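Peptidase S8 and S53, subtilisin, kexin, sedolisin (PDB 4KG7) probably cleaves peptide bonds as MycP3, the subtilisin-like serine protease (mycosin) of the mycobacterial ESX-3 type VII secretion system. Local coordinates at residues Gly66-Val71 / Glu127-Ser132; Val175-Leu180 / Ala321-Ser326; Gly263-Thr268 / Gly282-Gly287. All blocks are in the same frame, centred on the assembly; numbering follows the deposited sequence.

Interaction 1 of 3, residues Gly66-Val71 / Glu127-Ser132; sequences GQTVAV and EARLIS
L130 folds back over V69 and V71 on one face of two adjoining parallel strands, 68-71 and 129-132. Its CB passes 3.9 Å from V69 O. With CG held beside the backbone N (chi1 -63°) and CD1 extended away from CA, the other branch points across the strand pair: L130 CD2 lies 3.7 Å from V69 O and packs against V69 CB at 3.9 Å and V71 CG2 at 4.0 Å.

A parallel ladder runs beneath. The backbone N atoms of R129 and I131 donate to Q67 O and V69 O, and those of V69 and V71 in return to R129 O and I131 O, V71 N to I131 O being 2.7 Å. Water bridges G66 N to E127 O, and a second water links V71 O to S132 OG, a hydroxyl also hydrogen-bonded to G97 O.

On the opposite face T68 CG2 presses close to I131 CD1 (3.4 Å), while T68 OG1 lies over a face of the R129 guanidinium, 2.9 Å from NH2, at an angle too poor for a hydrogen bond.

In the subtilisin fold this pair lies inside the central sheet; strand 68-73 ends in D73, the predicted charge-relay aspartate, about 4 Å from V71 between side chains. A109, I112 and V85 cover the outer side of L130, helix 104-113 also meets V69 and V71, helix 318-335 meets Q67 and V69, and strand 85-90 flanks I131 and S132.

Interaction 2 of 3, residues Val175-Leu180 / Ala321-Ser326; sequences VINISL and AAAYVS
Strand 175-178 and the 321-326 portion of helix 318-335 run almost exactly antiparallel (175°), their axes 8.3 Å apart, with N177 opposite S326 and S179 opposite A322. V175 and N177 of the strand, and S179 just beyond its end, face the helix; S326, A322 and A323 receive them.

A first torsion of -174° swings the N177 side chain away from its own backbone N and in among A322, A323 and S326. Its CB lies 3.3 Å from S326 OG. Next to it V175 CG1 rests on the same serine, 3.8 Å from S326 OG. At the other end S179 OG comes over the methyl of A322, S179 OG to A322 CB measuring 3.8 Å, but its hydrogen bond goes to the backbone O of S319.

The small helix residues let the strand lie close, yet the interface is polar as well as apolar: an amide and two serine hydroxyls are buried in it. S179 also touches D73, which places it beside two predicted charge-relay residues. The contact thus ties the strand end to the start of the helix bearing the predicted nucleophile.

Interaction 3 of 3, residues Gly263-Thr268 / Gly282-Gly287; sequences GAVDST and GIAAPG
V265 lays one methyl over the carbonyl of A285, V265 CG2 standing 3.4 Å from A285 O, and the other against the methyl of A284, with V265 CG1 to A284 CB at 3.8 Å. With chi1 at -69°, CG1 lies beside the backbone N and anti to the carbonyl carbon, which puts CG2 in the crowded position between N and C; this rotation spreads both branches along the partner strand.

The two strands, 263-265 and 282-286, are parallel but strongly twisted, 43° apart. Four backbone bonds hold them. G263 N donates to I283 O at 2.9 Å and A285 N to G263 O at 3.1 Å. V265 N then reaches A285 O at 3.0 Å, and that oxygen also meets the CA-H of A264. The ladder closes past the last strand residue, where G287 N donates to V265 O. G287 has no side chain, and the place on the partner-strand side where a beta carbon would sit is already taken up by A264 CB, which stands 4.0 Å from G287 CA.

The pair stands at one margin of the seven-stranded parallel sheet of the subtilisin fold, in which 281-286 is the outermost strand. G287 lies about 7 Å from the side chain of S319, near the predicted catalytic site without touching it. One face, formed by A264 and A285, lies against helix 318-335 through T318, Y324 and V325. P286 touches Y324 of that helix and N49 and L53 of helix 48-53. A284 touches I363 on the other face, and its backbone bonds to G366 and V368 add a further length of chain alongside the strand.

Overall arrangement
The three contacts span the central parallel sheet of the subtilisin fold. Interaction 1 joins strands 129-134 and 68-73 on one side, interaction 2 sets the next strand, 175-178, against helix 318-335, and interaction 3 closes the far margin. Centres of interactions 1 and 2 lie about 11 Å apart, those of 2 and 3 about 12 Å, and those of 1 and 3 about 22 Å. Backbone bonds from A70 join the first two; A321, Y324 and V325 pack on the third. Interaction 1 comes first in sequence, whereas interaction 3 falls between the segments of interaction 2. D73 ending strand 68-73, H104 on helix 104-113 and S319 on helix 318-335 form the predicted relay, whose geometry this framework probably sets.

Interaction 1 of 3, residues Gly66-Val71 / Glu127-Ser132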
ATOM      1  N   GLY A  66      -4.902 -19.197  -4.965  1.00 11.90           N
ATOM      2  CA  GLY A  66      -5.868 -19.278  -3.904  1.00 12.19           C
ATOM      3  C   GLY A  66      -5.969 -18.059  -3.022  1.00 11.84           C
ATOM      4  O   GLY A  66      -6.797 -18.043  -2.124  1.00 12.76           O
ATOM      5  N   GLN A  67      -5.117 -17.067  -3.254  1.00 11.66           N
ATOM      6  CA  GLN A  67      -5.079 -15.894  -2.387  1.00 11.25           C
ATOM      7  C   GLN A  67      -5.852 -14.748  -2.985  1.00 11.10           C
ATOM      8  O   GLN A  67      -5.848 -14.570  -4.202  1.00 12.62           O
ATOM      9  CB  GLN A  67      -3.633 -15.469  -2.137  1.00 11.32           C
ATOM     10  CG  GLN A  67      -2.766 -16.566  -1.550  1.00 12.27           C
ATOM     11  CD  GLN A  67      -3.452 -17.344  -0.465  1.00 13.13           C
ATOM     12  OE1 GLN A  67      -3.760 -16.791   0.581  1.00 13.81           O
ATOM     13  NE2 GLN A  67      -3.753 -18.636  -0.733  1.00 14.21           N
ATOM     14  N   THR A  68      -6.540 -13.996  -2.127  1.00 10.53           N
ATOM     15  CA  THR A  68      -7.260 -12.802  -2.542  1.00 10.62           C
ATOM     16  C   THR A  68      -6.608 -11.599  -1.877  1.00  9.28           C
ATOM     17  O   THR A  68      -6.475 -11.575  -0.656  1.00  9.03           O
ATOM     18  CB  THR A  68      -8.739 -12.860  -2.129  1.00 11.75           C
ATOM     19  OG1 THR A  68      -9.371 -13.985  -2.775  1.00 13.19           O
ATOM     20  CG2 THR A  68      -9.447 -11.619  -2.557  1.00 12.28           C
ATOM     21  N   VAL A  69      -6.215 -10.615  -2.670  1.00  8.54           N
ATOM     22  CA  VAL A  69      -5.615  -9.384  -2.172  1.00  7.88           C
ATOM     23  C   VAL A  69      -6.556  -8.234  -2.453  1.00  7.48           C
ATOM     24  O   VAL A  69      -6.950  -8.009  -3.614  1.00  7.69           O
ATOM     25  CB  VAL A  69      -4.246  -9.082  -2.846  1.00  7.98           C
ATOM     26  CG1 VAL A  69      -3.624  -7.832  -2.268  1.00  7.78           C
ATOM     27  CG2 VAL A  69      -3.281 -10.273  -2.743  1.00  8.21           C
ATOM     28  N   ALA A  70      -6.925  -7.504  -1.410  1.00  6.86           N
ATOM     29  CA  ALA A  70      -7.732  -6.291  -1.600  1.00  6.67           C
ATOM     30  C   ALA A  70      -6.817  -5.107  -1.852  1.00  6.37           C
ATOM     31  O   ALA A  70      -5.861  -4.917  -1.121  1.00  6.54           O
ATOM     32  CB  ALA A  70      -8.589  -6.014  -0.381  1.00  6.67           C
ATOM     33  N   VAL A  71      -7.151  -4.308  -2.862  1.00  6.22           N
ATOM     34  CA  VAL A  71      -6.421  -3.094  -3.221  1.00  6.01           C
ATOM     35  C   VAL A  71      -7.353  -1.939  -2.849  1.00  6.06           C
ATOM     36  O   VAL A  71      -8.350  -1.694  -3.531  1.00  6.43           O
ATOM     37  CB  VAL A  71      -6.079  -3.135  -4.727  1.00  6.12           C
ATOM     38  CG1 VAL A  71      -5.412  -1.836  -5.166  1.00  6.12           C
ATOM     39  CG2 VAL A  71      -5.180  -4.316  -5.028  1.00  6.24           C
ATOM     40  N   GLU A 127      -1.157 -15.461  -9.944  1.00 11.75           N
ATOM     41  CA  GLU A 127      -2.269 -16.391  -9.751  1.00 12.88           C
ATOM     42  C   GLU A 127      -3.191 -15.967  -8.596  1.00 12.62           C
ATOM     43  O   GLU A 127      -4.223 -16.612  -8.353  1.00 13.57           O
ATOM     44  CB  GLU A 127      -1.761 -17.822  -9.569  1.00 14.11           C
ATOM     45  CG  GLU A 127      -1.153 -18.372 -10.854  1.00 15.72           C
ATOM     46  CD  GLU A 127      -0.713 -19.809 -10.728  1.00 17.68           C
ATOM     47  OE1 GLU A 127      -1.187 -20.496  -9.818  1.00 19.31           O
ATOM     48  OE2 GLU A 127       0.092 -20.267 -11.554  1.00 20.55           O
ATOM     49  N   ALA A 128      -2.850 -14.891  -7.904  1.00 12.17           N
ATOM     50  CA  ALA A 128      -3.744 -14.328  -6.901  1.00 12.10           C
ATOM     51  C   ALA A 128      -4.913 -13.606  -7.570  1.00 12.79           C
ATOM     52  O   ALA A 128      -4.849 -13.249  -8.738  1.00 13.25           O
ATOM     53  CB  ALA A 128      -2.982 -13.396  -5.986  1.00 11.55           C
ATOM     54  N   ARG A 129      -5.979 -13.404  -6.830  1.00 13.60           N
ATOM     55  CA  ARG A 129      -7.106 -12.616  -7.303  1.00 14.74           C
ATOM     56  C   ARG A 129      -7.097 -11.300  -6.568  1.00 12.75           C
ATOM     57  O   ARG A 129      -6.635 -11.219  -5.444  1.00 13.10           O
ATOM     58  CB  ARG A 129      -8.399 -13.359  -7.047  1.00 18.32           C
ATOM     59  CG  ARG A 129      -8.608 -14.452  -8.079  1.00 22.93           C
ATOM     60  CD  ARG A 129      -9.930 -15.163  -7.903  1.00 27.19           C
ATOM     61  NE  ARG A 129     -10.068 -15.821  -6.594  1.00 31.54           N
ATOM     62  CZ  ARG A 129     -10.637 -15.295  -5.504  1.00 35.02           C
ATOM     63  NH1 ARG A 129     -11.127 -14.059  -5.490  1.00 34.71           N
ATOM     64  NH2 ARG A 129     -10.710 -16.032  -4.394  1.00 38.39           N
ATOM     65  N   LEU A 130      -7.570 -10.263  -7.230  1.00 11.23           N
ATOM     66  CA  LEU A 130      -7.615  -8.967  -6.622  1.00 10.13           C
ATOM     67  C   LEU A 130      -9.054  -8.541  -6.413  1.00  9.58           C
ATOM     68  O   LEU A 130      -9.923  -8.885  -7.207  1.00 10.12           O
ATOM     69  CB  LEU A 130      -6.972  -7.934  -7.557  1.00 10.19           C
ATOM     70  CG  LEU A 130      -5.498  -8.183  -7.837  1.00 10.59           C
ATOM     71  CD1 LEU A 130      -5.031  -7.246  -8.942  1.00 11.03           C
ATOM     72  CD2 LEU A 130      -4.686  -8.016  -6.578  1.00 10.65           C
ATOM     73  N   ILE A 131      -9.292  -7.815  -5.333  1.00  8.63           N
ATOM     74  CA  ILE A 131     -10.547  -7.059  -5.138  1.00  8.50           C
ATOM     75  C   ILE A 131     -10.171  -5.587  -5.108  1.00  7.66           C
ATOM     76  O   ILE A 131      -9.297  -5.175  -4.307  1.00  7.65           O
ATOM     77  CB  ILE A 131     -11.239  -7.416  -3.813  1.00  8.79           C
ATOM     78  CG1 ILE A 131     -11.629  -8.885  -3.783  1.00  9.46           C
ATOM     79  CG2 ILE A 131     -12.479  -6.552  -3.619  1.00  9.07           C
ATOM     80  CD1 ILE A 131     -11.935  -9.373  -2.388  1.00  9.81           C
ATOM     81  N   SER A 132     -10.800  -4.789  -5.971  1.00  7.41           N
ATOM     82  CA  SER A 132     -10.560  -3.344  -5.993  1.00  6.87           C
ATOM     83  C   SER A 132     -11.650  -2.569  -5.261  1.00  6.90           C
ATOM     84  O   SER A 132     -12.811  -2.632  -5.633  1.00  7.03           O
ATOM     85  CB  SER A 132     -10.546  -2.826  -7.414  1.00  6.99           C
ATOM     86  OG  SER A 132     -10.359  -1.437  -7.385  1.00  6.84           O
TER
HETATM   87  O   HOH W   1      -6.246 -17.360  -6.785  1.00 32.58           O
HETATM   88  O   HOH W   2      -8.622   0.290  -5.841  1.00  7.34           O

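Interaction 2 of 3, residues Val175-Leu180 / Ala321-Ser326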
ATOM      1  N   VAL A 175      -4.876 -10.665   2.194  1.00  7.26           N
ATOM      2  CA  VAL A 175      -3.891  -9.588   2.250  1.00  6.66           C
ATOM      3  C   VAL A 175      -4.673  -8.351   1.880  1.00  6.32           C
ATOM      4  O   VAL A 175      -5.492  -8.405   0.949  1.00  6.35           O
ATOM      5  CB  VAL A 175      -2.724  -9.815   1.243  1.00  6.64           C
ATOM      6  CG1 VAL A 175      -1.714  -8.688   1.314  1.00  6.42           C
ATOM      7  CG2 VAL A 175      -2.048 -11.163   1.490  1.00  6.98           C
ATOM      8  N   ILE A 176      -4.461  -7.248   2.608  1.00  5.95           N
ATOM      9  CA  ILE A 176      -5.143  -5.991   2.334  1.00  5.83           C
ATOM     10  C   ILE A 176      -4.041  -4.946   2.125  1.00  5.59           C
ATOM     11  O   ILE A 176      -3.249  -4.666   3.040  1.00  5.83           O
ATOM     12  CB  ILE A 176      -6.044  -5.595   3.517  1.00  5.88           C
ATOM     13  CG1 ILE A 176      -7.195  -6.585   3.655  1.00  6.07           C
ATOM     14  CG2 ILE A 176      -6.599  -4.185   3.306  1.00  5.86           C
ATOM     15  CD1 ILE A 176      -8.043  -6.426   4.914  1.00  6.34           C
ATOM     16  N   ASN A 177      -3.996  -4.375   0.930  1.00  5.45           N
ATOM     17  CA  ASN A 177      -2.978  -3.428   0.513  1.00  5.40           C
ATOM     18  C   ASN A 177      -3.495  -1.996   0.569  1.00  5.39           C
ATOM     19  O   ASN A 177      -4.523  -1.679  -0.051  1.00  5.37           O
ATOM     20  CB  ASN A 177      -2.505  -3.752  -0.906  1.00  5.48           C
ATOM     21  CG  ASN A 177      -1.340  -2.886  -1.319  1.00  5.60           C
ATOM     22  OD1 ASN A 177      -0.183  -3.202  -1.073  1.00  5.99           O
ATOM     23  ND2 ASN A 177      -1.637  -1.761  -1.916  1.00  5.73           N
ATOM     24  N   ILE A 178      -2.764  -1.145   1.288  1.00  5.47           N
ATOM     25  CA  ILE A 178      -3.123   0.250   1.471  1.00  5.66           C
ATOM     26  C   ILE A 178      -1.916   1.087   1.046  1.00  5.90           C
ATOM     27  O   ILE A 178      -1.061   1.452   1.851  1.00  5.97           O
ATOM     28  CB  ILE A 178      -3.556   0.545   2.923  1.00  5.79           C
ATOM     29  CG1 ILE A 178      -4.625  -0.440   3.407  1.00  5.77           C
ATOM     30  CG2 ILE A 178      -4.019   1.986   3.089  1.00  5.99           C
ATOM     31  CD1 ILE A 178      -4.913  -0.413   4.892  1.00  5.91           C
ATOM     32  N   SER A 179      -1.854   1.388  -0.260  1.00  6.17           N
ATOM     33  CA  SER A 179      -0.729   2.134  -0.806  1.00  6.49           C
ATOM     34  C   SER A 179      -0.860   3.654  -0.695  1.00  7.13           C
ATOM     35  O   SER A 179       0.141   4.382  -0.869  1.00  7.78           O
ATOM     36  CB  SER A 179      -0.494   1.736  -2.255  1.00  6.39           C
ATOM     37  OG  SER A 179       0.129   0.474  -2.347  1.00  6.51           O
ATOM     38  N   LEU A 180      -2.069   4.140  -0.449  1.00  7.73           N
ATOM     39  CA  LEU A 180      -2.297   5.548  -0.163  1.00  8.65           C
ATOM     40  C   LEU A 180      -1.936   5.867   1.280  1.00  8.48           C
ATOM     41  O   LEU A 180      -2.052   5.010   2.163  1.00  8.14           O
ATOM     42  CB  LEU A 180      -3.750   5.919  -0.445  1.00  9.71           C
ATOM     43  CG  LEU A 180      -4.273   5.685  -1.879  1.00 10.45           C
ATOM     44  CD1 LEU A 180      -5.767   5.980  -1.995  1.00 11.14           C
ATOM     45  CD2 LEU A 180      -3.422   6.473  -2.847  1.00 10.92           C
ATOM     46  N   ALA A 321       6.273   0.183  -3.241  1.00  5.47           N
ATOM     47  CA  ALA A 321       6.977  -0.694  -2.311  1.00  5.40           C
ATOM     48  C   ALA A 321       5.947  -1.549  -1.568  1.00  5.12           C
ATOM     49  O   ALA A 321       6.099  -2.765  -1.425  1.00  5.08           O
ATOM     50  CB  ALA A 321       7.795   0.148  -1.332  1.00  5.50           C
ATOM     51  N   ALA A 322       4.908  -0.906  -1.039  1.00  4.95           N
ATOM     52  CA  ALA A 322       3.842  -1.651  -0.340  1.00  4.89           C
ATOM     53  C   ALA A 322       3.230  -2.710  -1.240  1.00  4.92           C
ATOM     54  O   ALA A 322       3.005  -3.844  -0.827  1.00  4.87           O
ATOM     55  CB  ALA A 322       2.765  -0.695   0.158  1.00  4.94           C
ATOM     56  N   ALA A 323       2.981  -2.332  -2.494  1.00  4.97           N
ATOM     57  CA  ALA A 323       2.375  -3.263  -3.429  1.00  5.09           C
ATOM     58  C   ALA A 323       3.229  -4.505  -3.589  1.00  5.15           C
ATOM     59  O   ALA A 323       2.735  -5.630  -3.552  1.00  5.23           O
ATOM     60  CB  ALA A 323       2.155  -2.590  -4.763  1.00  5.15           C
ATOM     61  N   TYR A 324       4.527  -4.311  -3.749  1.00  5.24           N
ATOM     62  CA  TYR A 324       5.439  -5.468  -3.830  1.00  5.40           C
ATOM     63  C   TYR A 324       5.308  -6.348  -2.601  1.00  5.32           C
ATOM     64  O   TYR A 324       5.258  -7.572  -2.734  1.00  5.52           O
ATOM     65  CB  TYR A 324       6.884  -4.989  -3.983  1.00  5.61           C
ATOM     66  CG  TYR A 324       7.296  -4.636  -5.392  1.00  5.90           C
ATOM     67  CD1 TYR A 324       7.209  -5.589  -6.419  1.00  6.20           C
ATOM     68  CD2 TYR A 324       7.920  -3.414  -5.691  1.00  5.97           C
ATOM     69  CE1 TYR A 324       7.609  -5.312  -7.702  1.00  6.60           C
ATOM     70  CE2 TYR A 324       8.323  -3.131  -6.977  1.00  6.35           C
ATOM     71  CZ  TYR A 324       8.207  -4.090  -7.975  1.00  6.53           C
ATOM     72  OH  TYR A 324       8.655  -3.824  -9.247  1.00  7.29           O
ATOM     73  N   VAL A 325       5.311  -5.759  -1.408  1.00  5.10           N
ATOM     74  CA  VAL A 325       5.194  -6.542  -0.214  1.00  5.15           C
ATOM     75  C   VAL A 325       3.876  -7.303  -0.124  1.00  5.14           C
ATOM     76  O   VAL A 325       3.864  -8.455   0.294  1.00  5.32           O
ATOM     77  CB  VAL A 325       5.456  -5.701   1.046  1.00  5.14           C
ATOM     78  CG1 VAL A 325       5.188  -6.509   2.329  1.00  5.32           C
ATOM     79  CG2 VAL A 325       6.894  -5.213   1.043  1.00  5.27           C
ATOM     80  N   SER A 326       2.772  -6.669  -0.488  1.00  4.92           N
ATOM     81  CA  SER A 326       1.494  -7.388  -0.578  1.00  5.02           C
ATOM     82  C   SER A 326       1.562  -8.594  -1.512  1.00  5.19           C
ATOM     83  O   SER A 326       1.005  -9.662  -1.228  1.00  5.39           O
ATOM     84  CB  SER A 326       0.393  -6.447  -0.993  1.00  4.97           C
ATOM     85  OG  SER A 326       0.108  -5.569   0.078  1.00  4.94           O
TER

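Interaction 3 of 3, residues Gly263-Thr268 / Gly282-Gly287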
ATOM      1  N   GLY A 263       8.607   0.834   3.781  1.00  5.23           N
ATOM      2  CA  GLY A 263       9.437   1.883   3.188  1.00  5.36           C
ATOM      3  C   GLY A 263       9.926   1.515   1.806  1.00  5.33           C
ATOM      4  O   GLY A 263       9.780   0.385   1.371  1.00  5.23           O
ATOM      5  N   ALA A 264      10.491   2.498   1.085  1.00  5.49           N
ATOM      6  CA  ALA A 264      10.994   2.328  -0.285  1.00  5.65           C
ATOM      7  C   ALA A 264      12.520   2.223  -0.290  1.00  6.02           C
ATOM      8  O   ALA A 264      13.203   2.924   0.451  1.00  6.07           O
ATOM      9  CB  ALA A 264      10.572   3.481  -1.146  1.00  5.70           C
ATOM     10  N   VAL A 265      13.027   1.303  -1.101  1.00  6.28           N
ATOM     11  CA  VAL A 265      14.449   1.222  -1.405  1.00  6.90           C
ATOM     12  C   VAL A 265      14.712   1.417  -2.882  1.00  7.34           C
ATOM     13  O   VAL A 265      13.838   1.204  -3.742  1.00  6.97           O
ATOM     14  CB  VAL A 265      15.092  -0.097  -0.917  1.00  7.02           C
ATOM     15  CG1 VAL A 265      15.156  -0.163   0.598  1.00  7.10           C
ATOM     16  CG2 VAL A 265      14.367  -1.308  -1.516  1.00  6.91           C
ATOM     17  N   ASP A 266      15.930   1.852  -3.188  1.00  8.15           N
ATOM     18  CA  ASP A 266      16.412   1.811  -4.550  1.00  9.03           C
ATOM     19  C   ASP A 266      16.687   0.355  -5.004  1.00 10.15           C
ATOM     20  O   ASP A 266      16.508  -0.581  -4.236  1.00 10.09           O
ATOM     21  CB  ASP A 266      17.608   2.797  -4.715  1.00  9.26           C
ATOM     22  CG  ASP A 266      18.887   2.369  -4.014  1.00  9.70           C
ATOM     23  OD1 ASP A 266      19.099   1.189  -3.720  1.00  9.80           O
ATOM     24  OD2 ASP A 266      19.725   3.277  -3.831  1.00  9.73           O
ATOM     25  N   SER A 267      17.064   0.163  -6.259  1.00 12.40           N
ATOM     26  CA  SER A 267      17.230  -1.229  -6.751  1.00 13.70           C
ATOM     27  C   SER A 267      18.379  -1.993  -6.066  1.00 14.84           C
ATOM     28  O   SER A 267      18.408  -3.224  -6.160  1.00 17.00           O
ATOM     29  CB  SER A 267      17.381  -1.264  -8.269  1.00 14.46           C
ATOM     30  OG  SER A 267      18.457  -0.448  -8.694  1.00 16.65           O
ATOM     31  N   THR A 268      19.313  -1.273  -5.406  1.00 14.40           N
ATOM     32  CA  THR A 268      20.418  -1.889  -4.620  1.00 14.34           C
ATOM     33  C   THR A 268      20.031  -2.205  -3.187  1.00 13.24           C
ATOM     34  O   THR A 268      20.837  -2.781  -2.448  1.00 13.83           O
ATOM     35  CB  THR A 268      21.743  -1.049  -4.579  1.00 15.11           C
ATOM     36  OG1 THR A 268      21.671   0.005  -3.596  1.00 15.51           O
ATOM     37  CG2 THR A 268      22.113  -0.477  -5.959  1.00 15.53           C
ATOM     38  N   GLY A 282       8.409  -1.298   9.151  1.00  5.52           N
ATOM     39  CA  GLY A 282       8.742  -2.695   9.420  1.00  5.66           C
ATOM     40  C   GLY A 282       9.544  -3.435   8.360  1.00  5.65           C
ATOM     41  O   GLY A 282      10.213  -4.433   8.647  1.00  5.99           O
ATOM     42  N   ILE A 283       9.520  -2.936   7.131  1.00  5.46           N
ATOM     43  CA  ILE A 283      10.115  -3.668   6.021  1.00  5.48           C
ATOM     44  C   ILE A 283      10.204  -2.682   4.868  1.00  5.38           C
ATOM     45  O   ILE A 283       9.676  -1.565   4.956  1.00  5.33           O
ATOM     46  CB  ILE A 283       9.239  -4.904   5.672  1.00  5.36           C
ATOM     47  CG1 ILE A 283      10.010  -5.973   4.858  1.00  5.57           C
ATOM     48  CG2 ILE A 283       7.975  -4.481   4.983  1.00  5.10           C
ATOM     49  CD1 ILE A 283       9.289  -7.296   4.826  1.00  5.64           C
ATOM     50  N   ALA A 284      10.850  -3.073   3.778  1.00  5.53           N
ATOM     51  CA  ALA A 284      10.934  -2.223   2.598  1.00  5.57           C
ATOM     52  C   ALA A 284      10.855  -3.017   1.334  1.00  5.58           C
ATOM     53  O   ALA A 284      10.985  -4.238   1.346  1.00  5.81           O
ATOM     54  CB  ALA A 284      12.199  -1.403   2.619  1.00  5.81           C
ATOM     55  N   ALA A 285      10.638  -2.319   0.226  1.00  5.58           N
ATOM     56  CA  ALA A 285      10.699  -2.966  -1.102  1.00  5.65           C
ATOM     57  C   ALA A 285      11.005  -1.897  -2.171  1.00  5.78           C
ATOM     58  O   ALA A 285      10.992  -0.710  -1.883  1.00  5.72           O
ATOM     59  CB  ALA A 285       9.390  -3.710  -1.393  1.00  5.57           C
ATOM     60  N   PRO A 286      11.307  -2.321  -3.391  1.00  5.91           N
ATOM     61  CA  PRO A 286      11.634  -1.307  -4.408  1.00  6.09           C
ATOM     62  C   PRO A 286      10.540  -0.273  -4.622  1.00  6.11           C
ATOM     63  O   PRO A 286       9.367  -0.637  -4.747  1.00  6.08           O
ATOM     64  CB  PRO A 286      11.886  -2.146  -5.662  1.00  6.25           C
ATOM     65  CG  PRO A 286      12.384  -3.450  -5.078  1.00  6.33           C
ATOM     66  CD  PRO A 286      11.444  -3.672  -3.936  1.00  6.05           C
ATOM     67  N   GLY A 287      10.947   0.994  -4.668  1.00  6.32           N
ATOM     68  CA  GLY A 287      10.018   2.110  -4.852  1.00  6.43           C
ATOM     69  C   GLY A 287      10.405   3.136  -5.909  1.00  6.94           C
ATOM     70  O   GLY A 287       9.769   4.179  -6.005  1.00  7.03           O
TER